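Local coordinates for surface protein SPB1 (Streptococcus agalactiae, PDB 4UZG) that forms the backbone of the type 2b pilus of group B streptococcus, its subunits probably joined end to end by a sortase, at residues 7-12 / 231-236; 137-142 / 267-272; 169-174 / 256-261; 188-193 / 215-220. All coordinates share one frame; numbering follows the deposited sequence. Where two conformers were deposited one is given.

How the contacts relate
Contacts 1 and 2, centres about 13 Å apart, tie the C-terminal, prealbumin-like part to loops that connect strands of the ten-stranded N-terminal sheet. Contact 3, its centre about 11 Å from each of theirs, packs strand 169-177 of a three-stranded sheet against strand 254-258 of a four-stranded one. Contact 4 pairs 188-192 with 218-219 at the other edge of that four-stranded sheet, about 23 Å from contact 2 between centres. Along the chain, contact 1 alternates with both contact 2 and contact 3, while the loop of contact 4 lies within that of contact 3, and that of contact 3 within that of contact 2. Two loop bridges thus fasten the N-terminal part to the prealbumin-like sandwich, as suits an elongated pilus subunit.

Contact 1: 7-12 / 231-236; sequences DQKTYS and LKEGTY. With EDO (1,2-ethanediol), chain B.
At the junction between the N-terminal part of the pilin and its prealbumin-like domain, Thr10 and Lys232 bring two loops together in a polar joint. The hydroxyl of Thr10 works in both directions. It accepts from Glu233 N in a nearly straight bond (OG1 to N 2.9 Å, 172°) and donates to Glu233 OE1 at 2.8 Å, on the anti lone pair of that carboxylate oxygen. The Glu233 chain turns back to make this possible: CG stands between the backbone N and the carbonyl carbon (chi1 70°), and the chain is extended beyond it. Lys232 runs out straight and bends only at its last torsion (chi4 72°), which sets NZ between two carbonyl oxygens. NZ donates to Gln8 OE1 at 2.8 Å, in the plane of that amide and on a lone pair, and to Thr10 O, also at 2.8 Å, tilted from the carbonyl plane. A water accepts from Lys232 NZ and donates to Glu233 OE1 at 2.6 Å, linking the ammonium to the carboxylate. Further along, Ser12 OG receives Lys232 N at 2.9 Å. Beyond the joint, Leu231 bonds through its backbone to Gly169 of strand 169-177, while Gly234 and Tyr236 pair with Leu258 and Val256, so the short link through Lys232 and Glu233 passes the chain from one sheet of the domain to the other.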
loop_
_atom_site.group_PDB
_atom_site.type_symbol
_atom_site.label_atom_id
_atom_site.label_comp_id
_atom_site.label_asym_id
_atom_site.label_seq_id
_atom_site.Cartn_x
_atom_site.Cartn_y
_atom_site.Cartn_z
ATOM N N ASP A 7 -6.849 -4.446 -0.192
ATOM C CA ASP A 7 -6.944 -5.727 -0.841
ATOM C C ASP A 7 -5.723 -6.627 -0.701
ATOM O O ASP A 7 -5.839 -7.814 -0.975
ATOM C CB ASP A 7 -7.343 -5.587 -2.320
ATOM C CG ASP A 7 -6.318 -4.892 -3.194
ATOM O OD1 ASP A 7 -5.708 -3.889 -2.805
ATOM O OD2 ASP A 7 -6.164 -5.349 -4.326
ATOM N N GLN A 8 -4.574 -6.093 -0.305
ATOM C CA GLN A 8 -3.357 -6.901 -0.162
ATOM C C GLN A 8 -2.684 -6.570 1.147
ATOM O O GLN A 8 -2.725 -5.426 1.617
ATOM C CB GLN A 8 -2.360 -6.621 -1.297
ATOM C CG GLN A 8 -2.912 -6.985 -2.676
ATOM C CD GLN A 8 -2.859 -8.473 -2.949
ATOM O OE1 GLN A 8 -1.794 -9.027 -3.082
ATOM N NE2 GLN A 8 -4.010 -9.124 -3.026
ATOM N N LYS A 9 -1.975 -7.546 1.710
ATOM C CA LYS A 9 -1.227 -7.341 2.936
ATOM C C LYS A 9 -0.041 -6.390 2.754
ATOM O O LYS A 9 0.331 -5.667 3.675
ATOM C CB LYS A 9 -0.737 -8.685 3.484
ATOM C CG LYS A 9 -1.844 -9.605 3.942
ATOM C CD LYS A 9 -1.288 -10.965 4.405
ATOM C CE LYS A 9 -0.621 -11.783 3.262
ATOM N NZ LYS A 9 -1.571 -12.296 2.213
ATOM N N THR A 10 0.577 -6.429 1.574
ATOM C CA THR A 10 1.693 -5.549 1.224
ATOM C C THR A 10 1.617 -5.222 -0.246
ATOM O O THR A 10 0.928 -5.897 -1.026
ATOM C CB THR A 10 3.073 -6.181 1.525
ATOM O OG1 THR A 10 3.250 -7.327 0.700
ATOM C CG2 THR A 10 3.234 -6.566 2.965
ATOM N N TYR A 11 2.370 -4.198 -0.629
ATOM C CA TYR A 11 2.411 -3.679 -1.986
ATOM C C TYR A 11 3.831 -3.293 -2.344
ATOM O O TYR A 11 4.651 -3.037 -1.471
ATOM C CB TYR A 11 1.553 -2.408 -2.097
ATOM C CG TYR A 11 0.092 -2.626 -1.823
ATOM C CD1 TYR A 11 -0.778 -2.990 -2.835
ATOM C CD2 TYR A 11 -0.429 -2.470 -0.549
ATOM C CE1 TYR A 11 -2.130 -3.205 -2.575
ATOM C CE2 TYR A 11 -1.777 -2.674 -0.280
ATOM C CZ TYR A 11 -2.619 -3.047 -1.287
ATOM O OH TYR A 11 -3.943 -3.238 -0.972
ATOM N N SER A 12 4.105 -3.207 -3.633
ATOM C CA SER A 12 5.273 -2.490 -4.135
ATOM C C SER A 12 4.874 -1.066 -4.490
ATOM O O SER A 12 3.747 -0.793 -4.911
ATOM C CB SER A 12 5.864 -3.147 -5.383
ATOM O OG SER A 12 6.510 -4.357 -5.056
ATOM N N LEU A 231 9.057 -2.735 -1.689
ATOM C CA LEU A 231 8.754 -3.994 -2.360
ATOM C C LEU A 231 7.664 -4.769 -1.604
ATOM O O LEU A 231 7.644 -4.862 -0.384
ATOM C CB LEU A 231 10.000 -4.888 -2.397
ATOM C CG LEU A 231 11.150 -4.360 -3.245
ATOM C CD1 LEU A 231 12.404 -5.147 -2.951
ATOM C CD2 LEU A 231 10.801 -4.427 -4.708
ATOM N N LYS A 232 6.817 -5.417 -2.385
ATOM C CA LYS A 232 5.821 -6.344 -1.912
ATOM C C LYS A 232 6.492 -7.560 -1.272
ATOM O O LYS A 232 7.597 -7.959 -1.664
ATOM C CB LYS A 232 4.971 -6.773 -3.140
ATOM C CG LYS A 232 3.708 -7.545 -2.807
ATOM C CD LYS A 232 2.907 -7.817 -4.079
ATOM C CE LYS A 232 1.593 -8.535 -3.842
ATOM N NZ LYS A 232 0.581 -7.632 -3.197
ATOM N N GLU A 233 5.826 -8.206 -0.332
ATOM C CA GLU A 233 6.307 -9.472 0.190
ATOM C C GLU A 233 6.516 -10.463 -0.950
ATOM O O GLU A 233 5.827 -10.415 -1.973
ATOM C CB GLU A 233 5.313 -10.046 1.191
ATOM C CG GLU A 233 4.052 -10.521 0.539
ATOM C CD GLU A 233 2.918 -10.659 1.531
ATOM O OE1 GLU A 233 2.188 -9.667 1.728
ATOM O OE2 GLU A 233 2.771 -11.757 2.105
ATOM N N GLY A 234 7.439 -11.393 -0.741
ATOM C CA GLY A 234 7.709 -12.428 -1.721
ATOM C C GLY A 234 9.138 -12.904 -1.631
ATOM O O GLY A 234 9.866 -12.601 -0.698
ATOM N N THR A 235 9.496 -13.679 -2.638
ATOM C CA THR A 235 10.832 -14.269 -2.727
ATOM C C THR A 235 11.591 -13.591 -3.864
ATOM O O THR A 235 11.110 -13.558 -4.994
ATOM C CB THR A 235 10.756 -15.780 -2.997
ATOM O OG1 THR A 235 9.980 -16.397 -1.976
ATOM C CG2 THR A 235 12.151 -16.396 -3.009
ATOM N N TYR A 236 12.757 -13.043 -3.566
ATOM C CA TYR A 236 13.565 -12.319 -4.522
ATOM C C TYR A 236 14.943 -12.947 -4.590
ATOM O O TYR A 236 15.320 -13.746 -3.728
ATOM C CB TYR A 236 13.649 -10.837 -4.107
ATOM C CG TYR A 236 12.298 -10.165 -4.079
ATOM C CD1 TYR A 236 11.760 -9.628 -5.233
ATOM C CD2 TYR A 236 11.527 -10.113 -2.921
ATOM C CE1 TYR A 236 10.492 -9.031 -5.240
ATOM C CE2 TYR A 236 10.275 -9.535 -2.914
ATOM C CZ TYR A 236 9.755 -8.970 -4.073
ATOM O OH TYR A 236 8.507 -8.376 -4.112
HETATM C C1 EDO B . 7.078 -13.067 -5.616
HETATM O O1 EDO B . 7.623 -13.993 -4.703
HETATM C C2 EDO B . 8.015 -11.880 -5.746
HETATM O O2 EDO B . 9.230 -12.251 -6.363
HETATM O O HOH W 1 0.728 -9.165 -0.375
#

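Contact 2: 137-142 / 267-272; sequences PGSADL and NSDNLL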
loop_
_atom_site.group_PDB
_atom_site.type_symbol
_atom_site.label_atom_id
_atom_site.label_comp_id
_atom_site.label_asym_id
_atom_site.label_seq_id
_atom_site.Cartn_x
_atom_site.Cartn_y
_atom_site.Cartn_z
ATOM N N PRO A 137 8.588 1.731 4.982
ATOM C CA PRO A 137 8.517 0.266 5.000
ATOM C C PRO A 137 8.362 -0.282 6.411
ATOM O O PRO A 137 8.639 0.370 7.410
ATOM C CB PRO A 137 9.874 -0.143 4.389
ATOM C CG PRO A 137 10.801 0.931 4.877
ATOM C CD PRO A 137 9.979 2.194 4.787
ATOM N N GLY A 138 7.935 -1.537 6.458
ATOM C CA GLY A 138 7.903 -2.284 7.701
ATOM C C GLY A 138 6.538 -2.403 8.350
ATOM O O GLY A 138 5.517 -1.960 7.803
ATOM N N SER A 139 6.550 -2.988 9.539
ATOM C CA SER A 139 5.353 -3.473 10.229
ATOM C C SER A 139 4.957 -2.638 11.452
ATOM O O SER A 139 4.007 -2.978 12.136
ATOM C CB SER A 139 5.595 -4.927 10.663
ATOM O OG SER A 139 5.904 -5.740 9.547
ATOM N N ALA A 140 5.686 -1.561 11.726
ATOM C CA ALA A 140 5.456 -0.759 12.927
ATOM C C ALA A 140 4.268 0.186 12.759
ATOM O O ALA A 140 3.594 0.195 11.736
ATOM C CB ALA A 140 6.709 0.032 13.257
ATOM N N ASP A 141 3.996 0.975 13.790
ATOM C CA ASP A 141 2.988 2.013 13.680
ATOM C C ASP A 141 3.489 3.055 12.697
ATOM O O ASP A 141 4.546 3.647 12.911
ATOM C CB ASP A 141 2.745 2.678 15.032
ATOM C CG ASP A 141 2.076 1.761 16.029
ATOM O OD1 ASP A 141 1.464 0.753 15.617
ATOM O OD2 ASP A 141 2.153 2.064 17.235
ATOM N N LEU A 142 2.738 3.262 11.622
ATOM C CA LEU A 142 3.132 4.175 10.539
ATOM C C LEU A 142 1.961 5.101 10.197
ATOM O O LEU A 142 1.209 4.872 9.226
ATOM C CB LEU A 142 3.593 3.402 9.294
ATOM C CG LEU A 142 4.825 2.514 9.471
ATOM C CD1 LEU A 142 5.053 1.727 8.212
ATOM C CD2 LEU A 142 6.042 3.358 9.818
ATOM N N ASN A 267 14.781 -6.250 14.153
ATOM C CA ASN A 267 13.857 -6.226 15.287
ATOM C C ASN A 267 12.595 -7.048 15.039
ATOM O O ASN A 267 11.477 -6.606 15.307
ATOM C CB ASN A 267 13.502 -4.780 15.638
ATOM C CG ASN A 267 14.665 -4.034 16.258
ATOM O OD1 ASN A 267 15.739 -4.601 16.465
ATOM N ND2 ASN A 267 14.459 -2.755 16.557
ATOM N N SER A 268 12.799 -8.245 14.510
ATOM C CA SER A 268 11.736 -9.220 14.296
ATOM C C SER A 268 10.672 -8.763 13.293
ATOM O O SER A 268 9.569 -9.304 13.263
ATOM C CB SER A 268 11.097 -9.602 15.634
ATOM O OG SER A 268 12.069 -10.133 16.517
ATOM N N ASP A 269 11.015 -7.781 12.459
ATOM C CA ASP A 269 10.088 -7.262 11.456
ATOM C C ASP A 269 10.416 -7.949 10.133
ATOM O O ASP A 269 11.441 -7.656 9.501
ATOM C CB ASP A 269 10.248 -5.744 11.320
ATOM C CG ASP A 269 9.203 -5.119 10.425
ATOM O OD1 ASP A 269 8.628 -5.839 9.580
ATOM O OD2 ASP A 269 8.964 -3.898 10.569
ATOM N N ASN A 270 9.538 -8.843 9.683
ATOM C CA ASN A 270 9.871 -9.601 8.489
ATOM C C ASN A 270 9.752 -8.794 7.187
ATOM O O ASN A 270 10.075 -9.315 6.113
ATOM C CB ASN A 270 9.093 -10.914 8.426
ATOM C CG ASN A 270 7.624 -10.713 8.300
ATOM O OD1 ASN A 270 7.158 -9.671 7.841
ATOM N ND2 ASN A 270 6.868 -11.722 8.698
ATOM N N LEU A 271 9.365 -7.518 7.293
ATOM C CA LEU A 271 9.362 -6.606 6.131
ATOM C C LEU A 271 10.611 -5.724 6.064
ATOM O O LEU A 271 10.718 -4.903 5.167
ATOM C CB LEU A 271 8.084 -5.769 6.108
ATOM C CG LEU A 271 6.818 -6.560 5.780
ATOM C CD1 LEU A 271 5.624 -5.617 5.902
ATOM C CD2 LEU A 271 6.897 -7.171 4.389
ATOM N N LEU A 272 11.541 -5.915 6.988
ATOM C CA LEU A 272 12.799 -5.183 7.009
ATOM C C LEU A 272 13.912 -6.225 7.090
ATOM O O LEU A 272 14.236 -6.704 8.175
ATOM C CB LEU A 272 12.881 -4.208 8.189
ATOM C CG LEU A 272 11.787 -3.151 8.269
ATOM C CD1 LEU A 272 11.928 -2.370 9.565
ATOM C CD2 LEU A 272 11.822 -2.229 7.078
HETATM O O HOH W 2 5.022 -8.230 8.925
#
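Ser139 and Asp269 form a two-pronged clasp between a loop of the N-terminal part and an Asx turn at the edge of the prealbumin-like domain. Both carboxylate oxygens take part. Asp269 OD2 receives Ser139 N at 2.8 Å, on its syn side and a little out of the carboxylate plane. Asp269 OD1 accepts the Ser139 hydroxyl, OG standing 2.7 Å away and well above the plane. One serine thus offers a backbone N-H and a side-chain O-H to one carboxylate, and the pair of bonds limits how that group can rotate.

Beside the clasp the contact is apolar. Gly138 CA packs against Leu271 CB at 3.8 Å, and Leu272 CD2 meets the ring of Pro137 at CB, 3.9 Å away, the two side chains crossing at about a right angle. Gly138 suits this place because its backbone angles (phi 102°, psi -174°) belong to glycine.

Farther out, a type I turn from Asp269 to Leu272, closed by Leu272 N bonding to Asp269 O, presents the carboxylate. Arg167 NH1 bonds to the carbonyl oxygens of Gly138 and Ala140, on the 137-142 side, while Leu271 pairs through its backbone with Gln170. A water gives one hydrogen bond to Ser139 OG and another to Asn270 OD1. Within the Asx turn itself, Leu271 N reaches Asp269 OD1 at 2.9 Å from the face of the carboxylate opposite to that taken by Ser139 OG.

Contact 3: 169-174 / 256-261; sequences GQITIK and VILGDG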
loop_
_atom_site.group_PDB
_atom_site.type_symbol
_atom_site.label_atom_id
_atom_site.label_comp_id
_atom_site.label_asym_id
_atom_site.label_seq_id
_atom_site.Cartn_x
_atom_site.Cartn_y
_atom_site.Cartn_z
ATOM N N GLY A 169 7.882 -3.419 1.982
ATOM C CA GLY A 169 9.090 -3.964 2.558
ATOM C C GLY A 169 10.363 -3.349 2.005
ATOM O O GLY A 169 10.353 -2.598 1.025
ATOM N N GLN A 170 11.453 -3.682 2.671
ATOM C CA GLN A 170 12.768 -3.164 2.329
ATOM C C GLN A 170 13.822 -4.258 2.448
ATOM O O GLN A 170 13.795 -5.031 3.419
ATOM C CB GLN A 170 13.121 -2.029 3.269
ATOM C CG GLN A 170 14.510 -1.427 3.089
ATOM C CD GLN A 170 14.713 -0.328 4.065
ATOM O OE1 GLN A 170 15.149 -0.567 5.208
ATOM N NE2 GLN A 170 14.367 0.867 3.668
ATOM N N ILE A 171 14.725 -4.297 1.471
ATOM C CA ILE A 171 15.864 -5.201 1.494
ATOM C C ILE A 171 17.130 -4.350 1.606
ATOM O O ILE A 171 17.401 -3.506 0.745
ATOM C CB ILE A 171 15.931 -6.058 0.220
ATOM C CG1 ILE A 171 14.652 -6.893 0.044
ATOM C CG2 ILE A 171 17.171 -6.953 0.243
ATOM C CD1 ILE A 171 14.570 -7.647 -1.282
ATOM N N THR A 172 17.905 -4.580 2.658
ATOM C CA THR A 172 19.202 -3.948 2.853
ATOM C C THR A 172 20.268 -5.020 2.629
ATOM O O THR A 172 20.373 -5.970 3.410
ATOM C CB THR A 172 19.324 -3.346 4.249
ATOM O OG1 THR A 172 18.282 -2.378 4.431
ATOM C CG2 THR A 172 20.678 -2.672 4.455
ATOM N N ILE A 173 21.010 -4.896 1.531
ATOM C CA ILE A 173 22.035 -5.854 1.148
ATOM C C ILE A 173 23.370 -5.404 1.700
ATOM O O ILE A 173 23.761 -4.261 1.490
ATOM C CB ILE A 173 22.146 -5.942 -0.388
ATOM C CG1 ILE A 173 20.812 -6.269 -1.053
ATOM C CG2 ILE A 173 23.203 -6.972 -0.787
ATOM C CD1 ILE A 173 20.779 -5.943 -2.570
ATOM N N LYS A 174 24.074 -6.297 2.388
ATOM C CA LYS A 174 25.441 -6.036 2.816
ATOM C C LYS A 174 26.371 -6.984 2.105
ATOM O O LYS A 174 26.227 -8.192 2.179
ATOM C CB LYS A 174 25.640 -6.195 4.314
ATOM C CG LYS A 174 27.088 -5.834 4.733
ATOM C CD LYS A 174 27.295 -5.751 6.242
ATOM C CE LYS A 174 27.111 -7.099 6.915
ATOM N NZ LYS A 174 27.118 -7.014 8.410
ATOM N N VAL A 256 16.352 -14.177 -1.156
ATOM C CA VAL A 256 15.997 -13.317 -0.031
ATOM C C VAL A 256 14.471 -13.275 0.058
ATOM O O VAL A 256 13.800 -12.869 -0.889
ATOM C CB VAL A 256 16.505 -11.889 -0.235
ATOM C CG1 VAL A 256 16.101 -11.019 0.957
ATOM C CG2 VAL A 256 17.968 -11.835 -0.484
ATOM N N ILE A 257 13.932 -13.678 1.203
ATOM C CA ILE A 257 12.502 -13.634 1.442
ATOM C C ILE A 257 12.142 -12.373 2.220
ATOM O O ILE A 257 12.758 -12.028 3.228
ATOM C CB ILE A 257 12.030 -14.892 2.173
ATOM C CG1 ILE A 257 12.215 -16.102 1.244
ATOM C CG2 ILE A 257 10.571 -14.749 2.602
ATOM C CD1 ILE A 257 11.977 -17.415 1.894
ATOM N N LEU A 258 11.099 -11.718 1.737
ATOM C CA LEU A 258 10.547 -10.562 2.357
ATOM C C LEU A 258 9.125 -10.963 2.795
ATOM O O LEU A 258 8.340 -11.506 2.013
ATOM C CB LEU A 258 10.578 -9.500 1.270
ATOM C CG LEU A 258 10.314 -8.077 1.667
ATOM C CD1 LEU A 258 11.182 -7.540 2.822
ATOM C CD2 LEU A 258 10.473 -7.190 0.450
ATOM N N GLY A 259 8.804 -10.711 4.058
ATOM C CA GLY A 259 7.528 -11.135 4.615
ATOM C C GLY A 259 7.606 -12.501 5.276
ATOM O O GLY A 259 8.653 -12.887 5.791
ATOM N N ASP A 260 6.499 -13.241 5.281
ATOM C CA ASP A 260 6.472 -14.550 5.925
ATOM C C ASP A 260 7.596 -15.426 5.419
ATOM O O ASP A 260 7.778 -15.569 4.214
ATOM C CB ASP A 260 5.141 -15.263 5.652
ATOM C CG ASP A 260 3.964 -14.631 6.376
ATOM O OD1 ASP A 260 4.189 -13.947 7.393
ATOM O OD2 ASP A 260 2.817 -14.842 5.924
ATOM N N GLY A 261 8.353 -16.000 6.341
ATOM C CA GLY A 261 9.494 -16.828 5.980
ATOM C C GLY A 261 10.830 -16.096 5.943
ATOM O O GLY A 261 11.870 -16.699 5.711
#
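Apolar contacts carry the meeting of Leu258 and Ile171 across the core of the prealbumin-like domain, and no hydrogen bond joins the two segments. Leu258 projects CG away from its backbone N (chi1 -168°), and its two methyls divide the work. CD2 lies 4.2 Å from Ile171 CG1 and 4.1 Å from Gly169 CA. Gly169, with no side chain, lets that methyl come over its CA. Val256 continues the row, its CG1 4.3 Å from Ile171 CG2, so that Ile171 bears on Val256 with one branch and on Leu258 with the other. All these separations are loose van der Waals distances.

One contact reaches a polar atom without bonding to it: Leu258 CD1 rests 3.7 Å from Gln170 O. Gln170 starts away from strand 256-258, and its NE2 bonds to Thr229 OG1.

In backbone geometry, segments 169-174 and 256-258 run roughly antiparallel (153°), their axes 8.3 Å apart at closest approach, too far for pairing. Strand 169-177 is bonded to 225-231 on one side and 273-279 on the other, whereas 254-258 pairs with 234-240. Two sheets packed face to face through such aliphatic residues are characteristic of a beta sandwich.

Contact 4: 188-193 / 215-220; sequences IFVLKN and ATEYTT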
loop_
_atom_site.group_PDB
_atom_site.type_symbol
_atom_site.label_atom_id
_atom_site.label_comp_id
_atom_site.label_asym_id
_atom_site.label_seq_id
_atom_site.Cartn_x
_atom_site.Cartn_y
_atom_site.Cartn_z
ATOM N N ILE A 188 28.124 -4.586 -8.067
ATOM C CA ILE A 188 26.905 -4.206 -8.751
ATOM C C ILE A 188 25.942 -5.386 -8.723
ATOM O O ILE A 188 26.313 -6.501 -9.116
ATOM C CB ILE A 188 27.142 -3.757 -10.211
ATOM C CG1 ILE A 188 28.173 -2.620 -10.241
ATOM C CG2 ILE A 188 25.822 -3.348 -10.879
ATOM C CD1 ILE A 188 28.563 -2.189 -11.631
ATOM N N PHE A 189 24.710 -5.129 -8.284
ATOM C CA PHE A 189 23.634 -6.118 -8.261
ATOM C C PHE A 189 22.433 -5.627 -9.029
ATOM O O PHE A 189 22.160 -4.419 -9.112
ATOM C CB PHE A 189 23.181 -6.377 -6.819
ATOM C CG PHE A 189 24.137 -7.211 -6.007
ATOM C CD1 PHE A 189 25.239 -6.629 -5.386
ATOM C CD2 PHE A 189 23.979 -8.577 -5.895
ATOM C CE1 PHE A 189 26.109 -7.386 -4.654
ATOM C CE2 PHE A 189 24.867 -9.334 -5.169
ATOM C CZ PHE A 189 25.946 -8.748 -4.561
ATOM N N VAL A 190 21.675 -6.591 -9.535
ATOM C CA VAL A 190 20.295 -6.396 -9.933
ATOM C C VAL A 190 19.425 -7.331 -9.089
ATOM O O VAL A 190 19.917 -8.315 -8.528
ATOM C CB VAL A 190 20.084 -6.617 -11.451
ATOM C CG1 VAL A 190 20.874 -5.593 -12.243
ATOM C CG2 VAL A 190 20.426 -8.032 -11.893
ATOM N N LEU A 191 18.145 -6.998 -8.996
ATOM C CA LEU A 191 17.188 -7.783 -8.215
ATOM C C LEU A 191 16.236 -8.505 -9.155
ATOM O O LEU A 191 15.610 -7.887 -10.013
ATOM C CB LEU A 191 16.395 -6.893 -7.263
ATOM C CG LEU A 191 15.548 -7.654 -6.231
ATOM C CD1 LEU A 191 16.423 -8.344 -5.223
ATOM C CD2 LEU A 191 14.571 -6.704 -5.532
ATOM N N LYS A 192 16.132 -9.812 -8.981
ATOM C CA LYS A 192 15.185 -10.639 -9.712
ATOM C C LYS A 192 14.025 -11.035 -8.801
ATOM O O LYS A 192 14.214 -11.233 -7.585
ATOM C CB LYS A 192 15.935 -11.883 -10.208
ATOM C CG LYS A 192 15.312 -12.688 -11.314
ATOM C CD LYS A 192 16.170 -13.867 -11.711
ATOM C CE LYS A 192 15.561 -14.617 -12.860
ATOM N NZ LYS A 192 16.444 -15.714 -13.265
ATOM N N ASN A 193 12.832 -11.105 -9.375
ATOM C CA ASN A 193 11.677 -11.615 -8.657
ATOM C C ASN A 193 11.567 -13.128 -8.860
ATOM O O ASN A 193 12.519 -13.771 -9.319
ATOM C CB ASN A 193 10.406 -10.833 -9.035
ATOM C CG ASN A 193 9.987 -11.045 -10.464
ATOM O OD1 ASN A 193 10.466 -11.951 -11.154
ATOM N ND2 ASN A 193 9.022 -10.245 -10.908
ATOM N N ALA A 215 17.057 -3.514 -16.301
ATOM C CA ALA A 215 17.112 -3.502 -14.854
ATOM C C ALA A 215 17.912 -2.322 -14.305
ATOM O O ALA A 215 18.886 -1.867 -14.897
ATOM C CB ALA A 215 17.714 -4.775 -14.341
ATOM N N THR A 216 17.524 -1.883 -13.119
ATOM C CA THR A 216 18.293 -0.917 -12.367
ATOM C C THR A 216 19.492 -1.585 -11.719
ATOM O O THR A 216 19.368 -2.570 -11.008
ATOM C CB THR A 216 17.417 -0.294 -11.262
ATOM O OG1 THR A 216 16.284 0.340 -11.863
ATOM C CG2 THR A 216 18.208 0.686 -10.417
ATOM N N GLU A 217 20.679 -1.054 -11.981
ATOM C CA GLU A 217 21.905 -1.527 -11.351
ATOM C C GLU A 217 22.164 -0.768 -10.056
ATOM O O GLU A 217 22.207 0.460 -10.043
ATOM C CB GLU A 217 23.100 -1.344 -12.286
ATOM C CG GLU A 217 23.062 -2.302 -13.450
ATOM C CD GLU A 217 24.342 -2.346 -14.283
ATOM O OE1 GLU A 217 25.235 -1.510 -14.069
ATOM O OE2 GLU A 217 24.469 -3.236 -15.152
ATOM N N TYR A 218 22.363 -1.517 -8.973
ATOM C CA TYR A 218 22.666 -0.978 -7.658
ATOM C C TYR A 218 24.119 -1.278 -7.330
ATOM O O TYR A 218 24.550 -2.427 -7.449
ATOM C CB TYR A 218 21.753 -1.623 -6.603
ATOM C CG TYR A 218 20.308 -1.236 -6.732
ATOM C CD1 TYR A 218 19.827 -0.095 -6.100
ATOM C CD2 TYR A 218 19.409 -1.984 -7.493
ATOM C CE1 TYR A 218 18.484 0.269 -6.214
ATOM C CE2 TYR A 218 18.084 -1.612 -7.627
ATOM C CZ TYR A 218 17.620 -0.495 -6.953
ATOM O OH TYR A 218 16.291 -0.116 -7.089
ATOM N N THR A 219 24.852 -0.270 -6.865
ATOM C CA THR A 219 26.238 -0.432 -6.459
ATOM C C THR A 219 26.359 -0.358 -4.946
ATOM O O THR A 219 25.812 0.562 -4.319
ATOM C CB THR A 219 27.110 0.676 -7.116
ATOM O OG1 THR A 219 27.041 0.564 -8.531
ATOM C CG2 THR A 219 28.544 0.525 -6.732
ATOM N N THR A 220 27.105 -1.286 -4.350
ATOM C CA THR A 220 27.319 -1.240 -2.906
ATOM C C THR A 220 28.170 -0.009 -2.549
ATOM O O THR A 220 29.156 0.319 -3.224
ATOM C CB THR A 220 27.934 -2.526 -2.353
ATOM O OG1 THR A 220 29.207 -2.741 -2.964
ATOM C CG2 THR A 220 27.025 -3.722 -2.599
HETATM O O HOH W 3 17.486 -4.513 -10.405
#
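Ala215 meets Val190 where the chain approaches the antiparallel edge pairing of strands 188-192 and 218-219, in one sheet of the prealbumin-like sandwich. Its CB lies 3.9 Å from Val190 CG1, with Phe198 also against both residues.

Thr216 follows with its backbone. Its carbonyl oxygen does not bond directly to strand 188-192; a water bridges the gap, donating to Thr216 O at 2.8 Å and accepting from Leu191 N at 2.9 Å. Ahead of strand 218-219 the chain has not yet closed on strand 188-192, and the water takes up a backbone N-H and a carbonyl that have no direct bond to each other. Thr216 OG1 bonds with Asn202 OD1 and Phe201 N, while CG2 lies over one face of the Tyr218 ring.

Glu217 lays its aliphatic part across Ile188, CB 3.7 Å from CG2 of the isoleucine. With CG placed beside the backbone N (chi1 -71°) and the chain extended, the carboxylate also runs past that methyl, while CG comes near Val190.

Tyr218 and Phe189 form the hydrogen-bonded pair, and their side chains share the face turned toward Ile226 of strand 225-231. Tyr218 N reaches Phe189 O at 2.9 Å in a practically straight bond (176°), and Phe189 N returns one to Tyr218 O.

Thr219, opposite Ile188 in the non-hydrogen-bonded pair, sets OG1 beside Ile188 CG1. Thr220 OG1 bonds with Leu184 O and Ala187 N, leaving CG2 4.3 Å from Phe189 CE1. The backbone pairing is supplemented by a CA-H...O contact, in which Ile188 CA lies 3.2 Å from Tyr218 O.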